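Local coordinates for protein smoothened (Xenopus laevis, PDB 5KZZ) that transduces Hedgehog signals as a Fz/Smo-family membrane receptor activated directly by cellular cholesterol, the chain here being its cysteine-rich domain without bound sterol, at residues R63-D66 / A67-L71; P70-C73 / A74-P78; Q94-R97 / V98-I102. One frame throughout, in Å; residues are numbered along the deposited sequence. Where two conformers were deposited one is given.

Interaction 1: residues R63-D66 / A67-L71. With ZN (zinc ion), chain F; ACT (acetate ion), chain I.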
# COMPACT_ATOMS: atom_id res chain seq x y z
N ARG A 63 -5.76 0.51 -16.73
CA ARG A 63 -6.79 -0.13 -15.92
C ARG A 63 -6.19 -0.75 -14.68
O ARG A 63 -6.68 -0.56 -13.57
CB ARG A 63 -7.57 -1.16 -16.74
CG ARG A 63 -8.48 -0.48 -17.75
CD ARG A 63 -9.32 -1.48 -18.53
NE ARG A 63 -8.51 -2.33 -19.39
CZ ARG A 63 -8.93 -3.44 -19.98
NH1 ARG A 63 -10.19 -3.85 -19.83
NH2 ARG A 63 -8.10 -4.14 -20.74
N CYS A 64 -5.07 -1.45 -14.85
CA CYS A 64 -4.38 -1.96 -13.68
C CYS A 64 -3.89 -0.81 -12.79
O CYS A 64 -4.03 -0.87 -11.56
CB CYS A 64 -3.20 -2.84 -14.11
SG CYS A 64 -2.10 -3.29 -12.72
N TRP A 65 -3.36 0.25 -13.39
CA TRP A 65 -2.84 1.36 -12.61
C TRP A 65 -3.91 1.98 -11.70
O TRP A 65 -3.66 2.22 -10.52
CB TRP A 65 -2.24 2.43 -13.53
CG TRP A 65 -1.57 3.54 -12.78
CD1 TRP A 65 -1.93 4.85 -12.79
CD2 TRP A 65 -0.47 3.43 -11.85
NE1 TRP A 65 -1.10 5.57 -11.94
CE2 TRP A 65 -0.20 4.72 -11.36
CE3 TRP A 65 0.32 2.36 -11.40
CZ2 TRP A 65 0.83 4.98 -10.46
CZ3 TRP A 65 1.35 2.62 -10.50
CH2 TRP A 65 1.58 3.92 -10.04
N ASP A 66 -5.10 2.21 -12.23
CA ASP A 66 -6.15 2.81 -11.42
C ASP A 66 -6.51 1.93 -10.23
O ASP A 66 -6.75 2.43 -9.12
CB ASP A 66 -7.40 3.09 -12.26
CG ASP A 66 -8.39 3.96 -11.53
OD1 ASP A 66 -8.09 5.15 -11.39
OD2 ASP A 66 -9.42 3.46 -11.03
N ALA A 67 -6.56 0.62 -10.46
CA ALA A 67 -6.88 -0.32 -9.39
C ALA A 67 -5.77 -0.41 -8.35
O ALA A 67 -6.02 -0.50 -7.15
CB ALA A 67 -7.15 -1.68 -9.96
N ILE A 68 -4.52 -0.43 -8.81
CA ILE A 68 -3.40 -0.73 -7.91
C ILE A 68 -2.95 0.48 -7.09
O ILE A 68 -2.38 0.29 -6.01
CB ILE A 68 -2.20 -1.33 -8.72
CG1 ILE A 68 -1.35 -2.23 -7.82
CG2 ILE A 68 -1.34 -0.26 -9.33
CD1 ILE A 68 -0.16 -2.85 -8.52
N ARG A 69 -3.22 1.69 -7.57
CA ARG A 69 -2.79 2.87 -6.82
C ARG A 69 -3.17 2.84 -5.32
O ARG A 69 -2.30 3.05 -4.48
CB ARG A 69 -3.32 4.17 -7.47
CG ARG A 69 -2.62 4.60 -8.74
CD ARG A 69 -3.44 5.67 -9.48
NE ARG A 69 -3.64 6.86 -8.67
CZ ARG A 69 -4.49 7.83 -8.96
NH1 ARG A 69 -5.25 7.74 -10.04
NH2 ARG A 69 -4.59 8.88 -8.16
N PRO A 70 -4.44 2.59 -4.97
CA PRO A 70 -4.75 2.61 -3.54
C PRO A 70 -4.07 1.47 -2.78
O PRO A 70 -3.80 1.62 -1.61
CB PRO A 70 -6.29 2.48 -3.50
CG PRO A 70 -6.65 1.87 -4.82
CD PRO A 70 -5.68 2.52 -5.77
N LEU A 71 -3.80 0.35 -3.45
CA LEU A 71 -3.10 -0.75 -2.80
C LEU A 71 -1.65 -0.35 -2.53
O LEU A 71 -1.16 -0.54 -1.42
CB LEU A 71 -3.18 -2.03 -3.66
CG LEU A 71 -2.54 -3.29 -3.06
CD1 LEU A 71 -3.09 -3.51 -1.69
CD2 LEU A 71 -2.81 -4.49 -3.98
ZN ZN F . -9.44 6.26 -10.45
C ACT I . -4.54 -2.20 -18.65
O ACT I . -4.44 -2.59 -17.47
OXT ACT I . -4.97 -1.05 -18.90
CH3 ACT I . -4.14 -3.11 -19.78
O HOH W 1 -5.67 6.15 -12.43
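Trp65 sets CG trans to its main-chain nitrogen (chi1 -175°), turning the indole to where the next turn of the helix can reach it, and Arg69 meets it by placing CG opposite its own carbonyl carbon, running nearly extended through chi2 and bending at chi3. The methylenes of the arginine thus pass over one face of the indole, the two side chains crossing at about a right angle. CG makes a CH-pi contact with the five-membered ring, 3.8 Å from Arg69 CG to the centroid of the Trp65 pyrrole and 20° off the normal, while Arg69 CD lies 3.4 Å from Trp65 NE1. Ile68 adds a methyl at the benzo part of the indole, where Ile68 CG2 comes within 3.7 Å of Trp65 CE3.

Beyond the indole, the guanidinium is linked to Asp66 through water. One water donates to Asp66 OD1 at 2.8 Å and, in the plane of the guanidinium at its edge, accepts from Arg69 NH1 at 2.9 Å. The carboxylate stands steeply to the guanidinium, 78° between planes, and its OD1 also binds a zinc ion at 2.0 Å, so one oxygen serves both metal and water. The positive charges nearby would probably keep this carboxylate ionised.

Backbone bonds from Ile68 N to Cys64 O and from Arg69 N to Trp65 O keep the helical spacing that puts these side chains one turn apart, whereas Pro70 has no N-H for Asp66 O and kinks the helix. In its first turn an acetate, probably from the crystallisation liquor, accepts from Arg63 N (OXT to N 2.8 Å) and Cys64 N (O to N 2.9 Å). Cys64 pairs with Cys100, placing this start of helix 62-76 in the disulfide-tied framework characteristic of the Frizzled-type cysteine-rich domain.

Interaction 2: residues P70-C73 / A74-P78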
# COMPACT_ATOMS: atom_id res chain seq x y z
N PRO A 70 -4.44 2.59 -4.97
CA PRO A 70 -4.75 2.61 -3.54
C PRO A 70 -4.07 1.47 -2.78
O PRO A 70 -3.80 1.62 -1.61
CB PRO A 70 -6.29 2.48 -3.50
CG PRO A 70 -6.65 1.87 -4.82
CD PRO A 70 -5.68 2.52 -5.77
N LEU A 71 -3.80 0.35 -3.45
CA LEU A 71 -3.10 -0.75 -2.80
C LEU A 71 -1.65 -0.35 -2.53
O LEU A 71 -1.16 -0.54 -1.42
CB LEU A 71 -3.18 -2.03 -3.66
CG LEU A 71 -2.54 -3.29 -3.06
CD1 LEU A 71 -3.09 -3.51 -1.69
CD2 LEU A 71 -2.81 -4.49 -3.98
N LEU A 72 -0.97 0.22 -3.53
CA LEU A 72 0.40 0.66 -3.33
C LEU A 72 0.47 1.71 -2.24
O LEU A 72 1.38 1.68 -1.41
CB LEU A 72 0.99 1.20 -4.63
CG LEU A 72 1.21 0.19 -5.75
CD1 LEU A 72 1.70 0.88 -7.01
CD2 LEU A 72 2.19 -0.91 -5.31
N CYS A 73 -0.48 2.64 -2.21
CA CYS A 73 -0.45 3.64 -1.17
C CYS A 73 -0.70 3.05 0.23
O CYS A 73 -0.09 3.49 1.20
CB CYS A 73 -1.44 4.74 -1.51
SG CYS A 73 -0.89 5.71 -2.98
N ALA A 74 -1.58 2.05 0.31
CA ALA A 74 -1.86 1.39 1.58
C ALA A 74 -0.67 0.58 2.10
O ALA A 74 -0.58 0.33 3.29
CB ALA A 74 -3.10 0.49 1.43
N VAL A 75 0.22 0.14 1.21
CA VAL A 75 1.41 -0.60 1.60
C VAL A 75 2.58 0.34 1.90
O VAL A 75 3.27 0.19 2.91
CB VAL A 75 1.80 -1.58 0.46
CG1 VAL A 75 3.22 -2.15 0.64
CG2 VAL A 75 0.77 -2.69 0.35
N TYR A 76 2.80 1.31 1.01
CA TYR A 76 4.00 2.14 1.06
C TYR A 76 3.83 3.39 1.90
O TYR A 76 4.80 3.81 2.53
CB TYR A 76 4.42 2.55 -0.35
CG TYR A 76 5.12 1.44 -1.10
CD1 TYR A 76 6.50 1.23 -0.94
CD2 TYR A 76 4.43 0.59 -1.95
CE1 TYR A 76 7.15 0.23 -1.61
CE2 TYR A 76 5.10 -0.43 -2.64
CZ TYR A 76 6.46 -0.60 -2.47
OH TYR A 76 7.11 -1.61 -3.16
N MET A 77 2.64 3.99 1.90
CA MET A 77 2.40 5.23 2.64
C MET A 77 1.15 5.09 3.50
O MET A 77 0.25 5.91 3.43
CB MET A 77 2.24 6.43 1.69
CG MET A 77 3.54 6.71 0.92
SD MET A 77 3.45 8.05 -0.30
CE MET A 77 3.53 9.51 0.74
N PRO A 78 1.11 4.03 4.35
CA PRO A 78 -0.11 3.75 5.12
C PRO A 78 -0.35 4.77 6.22
O PRO A 78 0.56 5.46 6.69
CB PRO A 78 0.19 2.38 5.73
CG PRO A 78 1.68 2.46 5.95
CD PRO A 78 2.17 3.05 4.66
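Leu72 and Tyr76 lie side by side one helical turn apart and point the same way, with Leu72 CD2 against the flank of the phenol, 4.0 Å from Tyr76 CE2. The ring is turned so that its edge, not its face, is presented to the carbonyl of Leu72: that oxygen lies in the ring plane, 3.3 Å from Tyr76 CD2. With chi1 at -78°, Tyr76 CG stands beside its own backbone nitrogen, which keeps the ring close to the same carbonyl that the nitrogen uses. Leu72 O therefore receives Tyr76 N at 2.8 Å, a nearly linear approach to the carbonyl, and a second, weak bond from Val75 N at 3.3 Å.

Leu71 and Val75 face another part of the core. Their methyls come together more loosely, Leu71 CD1 lying 4.4 Å from Val75 CG2, and Val75 CG2 rests nearer to Leu71 O, at 3.4 Å. Leu71 also reaches toward helix 90-97 and Phe120, while Leu72 and Tyr76 pack on helix 45-55. Helix 62-76 is thus a central helix of the Frizzled-type cysteine-rich domain, with different rows of its side chains serving different neighbours. Cys73, paired in a disulfide with Cys24, fastens it to the strand at 23-24.

The hydroxyl of Tyr76 is hydrogen-bonded to Asp41 and Trp55, which holds the far end of the phenol in place. At the close of the helix Met77 N still bonds to Cys73 O, at 2.9 Å, but Met77 itself leaves helical geometry (psi 54°). Its carbonyl turns instead to the hydroxyl of Tyr31. Pro78 then carries the chain away, and its carbonyl oxygen is taken up by Thr34.

Interaction 3: residues Q94-R97 / V98-I102; sequences QTTR and VPCAI
Thr96 O receives the N-H of Cys100 at 3.1 Å, nearly in line with the carbonyl though bent at the hydrogen (142°). Round the same oxygen crowd carbon and sulfur atoms of the segment that follows: Cys100 CB at 3.3 Å and Pro99 CD at 3.5 Å from Thr96 O. Cys100 holds SG beside its own nitrogen (chi1 -63°), which in the Thr96 conformer given brings the sulfur alongside the threonine methyl, Thr96 CG2 to Cys100 SG 3.9 Å. In that conformer the Thr96 hydroxyl bonds to Leu92 O; a second conformer makes both contacts less certain.

One residue earlier the pattern breaks. Pro99 has no N-H to offer, and its ring methylene fills the place instead, with Pro99 CD 3.1 Å from Thr95 O. The proline is the second residue of a type I turn from Val98 to Ala101, closed by Ala101 N to Val98 O at 3.0 Å. Ala101 N also lies near Arg97 O, but the angle is too poor for a bond. The guanidinium of Arg97 is directed elsewhere, to Leu113 O.

With Pro99 offering only C-H to Thr95 O, the direct hydrogen-bonded connection from helix 90-97 rests on the Thr96 carbonyl, which probably helps to set Cys100 for its disulfide with Cys64.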
# COMPACT_ATOMS: atom_id res chain seq x y z
N GLN A 94 -8.10 -8.46 -3.46
CA GLN A 94 -8.81 -9.33 -4.40
C GLN A 94 -9.34 -8.55 -5.59
O GLN A 94 -9.41 -9.07 -6.70
CB GLN A 94 -9.95 -10.09 -3.71
CG GLN A 94 -9.46 -11.30 -2.90
CD GLN A 94 -10.57 -12.29 -2.53
OE1 GLN A 94 -11.54 -12.47 -3.27
NE2 GLN A 94 -10.41 -12.94 -1.39
N THR A 95 -9.72 -7.31 -5.37
CA THR A 95 -10.22 -6.52 -6.48
C THR A 95 -9.10 -6.16 -7.44
O THR A 95 -9.32 -6.13 -8.65
CB THR A 95 -10.88 -5.22 -6.01
OG1 THR A 95 -9.88 -4.34 -5.49
CG2 THR A 95 -11.89 -5.51 -4.96
N THR A 96 -7.92 -5.89 -6.91
CA THR A 96 -6.80 -5.44 -7.71
C THR A 96 -6.24 -6.57 -8.57
O THR A 96 -5.71 -6.33 -9.65
CB THR A 96 -5.71 -4.84 -6.80
OG1 THR A 96 -6.31 -3.87 -5.94
CG2 THR A 96 -4.62 -4.18 -7.62
N ARG A 97 -6.37 -7.79 -8.07
CA ARG A 97 -5.85 -8.98 -8.74
C ARG A 97 -6.38 -9.15 -10.15
O ARG A 97 -5.68 -9.67 -11.00
CB ARG A 97 -6.20 -10.24 -7.95
CG ARG A 97 -5.14 -10.71 -6.99
CD ARG A 97 -5.26 -12.20 -6.74
NE ARG A 97 -6.62 -12.62 -6.42
CZ ARG A 97 -6.91 -13.64 -5.61
NH1 ARG A 97 -5.94 -14.32 -5.02
NH2 ARG A 97 -8.18 -13.96 -5.36
N VAL A 98 -7.62 -8.75 -10.39
CA VAL A 98 -8.19 -9.04 -11.69
C VAL A 98 -7.63 -8.07 -12.74
O VAL A 98 -7.01 -8.52 -13.70
CB VAL A 98 -9.73 -9.02 -11.66
CG1 VAL A 98 -10.27 -9.36 -13.03
CG2 VAL A 98 -10.25 -9.99 -10.61
N PRO A 99 -7.78 -6.75 -12.55
CA PRO A 99 -7.20 -5.91 -13.60
C PRO A 99 -5.68 -5.98 -13.70
O PRO A 99 -5.13 -5.64 -14.75
CB PRO A 99 -7.65 -4.50 -13.22
CG PRO A 99 -8.10 -4.58 -11.87
CD PRO A 99 -8.60 -5.95 -11.62
N CYS A 100 -5.01 -6.43 -12.65
CA CYS A 100 -3.56 -6.52 -12.67
C CYS A 100 -3.13 -7.96 -12.77
O CYS A 100 -2.00 -8.28 -12.45
CB CYS A 100 -2.97 -5.88 -11.41
SG CYS A 100 -3.31 -4.12 -11.26
N ALA A 101 -4.03 -8.83 -13.24
CA ALA A 101 -3.73 -10.26 -13.34
C ALA A 101 -2.54 -10.53 -14.24
O ALA A 101 -1.56 -11.16 -13.81
CB ALA A 101 -4.96 -11.02 -13.84
N ILE A 102 -2.63 -10.06 -15.48
CA ILE A 102 -1.60 -10.28 -16.49
C ILE A 102 -0.27 -9.71 -16.02
O ILE A 102 0.77 -10.37 -16.11
CB ILE A 102 -2.00 -9.65 -17.83
CG1 ILE A 102 -3.32 -10.27 -18.33
CG2 ILE A 102 -0.89 -9.83 -18.86
CD1 ILE A 102 -4.40 -9.25 -18.60

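Interactions 1 and 2 are successive turns of helix 62-76, sharing Pro70 and Leu71, with centres about 11 Å apart; Trp65 CZ3 meets Leu72 CD1 at 3.9 Å, continuing one apolar row. Interaction 3 packs across from the helix start: the Cys64 SG to Cys100 SG disulfide, 2.1 Å, joins it to interaction 1, and Ala67 CB lies 3.6 Å from Pro99 CG. Its centre is about 9 Å from that of interaction 1 but 16 Å from that of interaction 2. The zinc on Asp66 lies about 7 Å from the nearest atom of the Pro70 side chain, on the exposed flank of the helix start, whereas interaction 2 is largely buried near the centre of the domain.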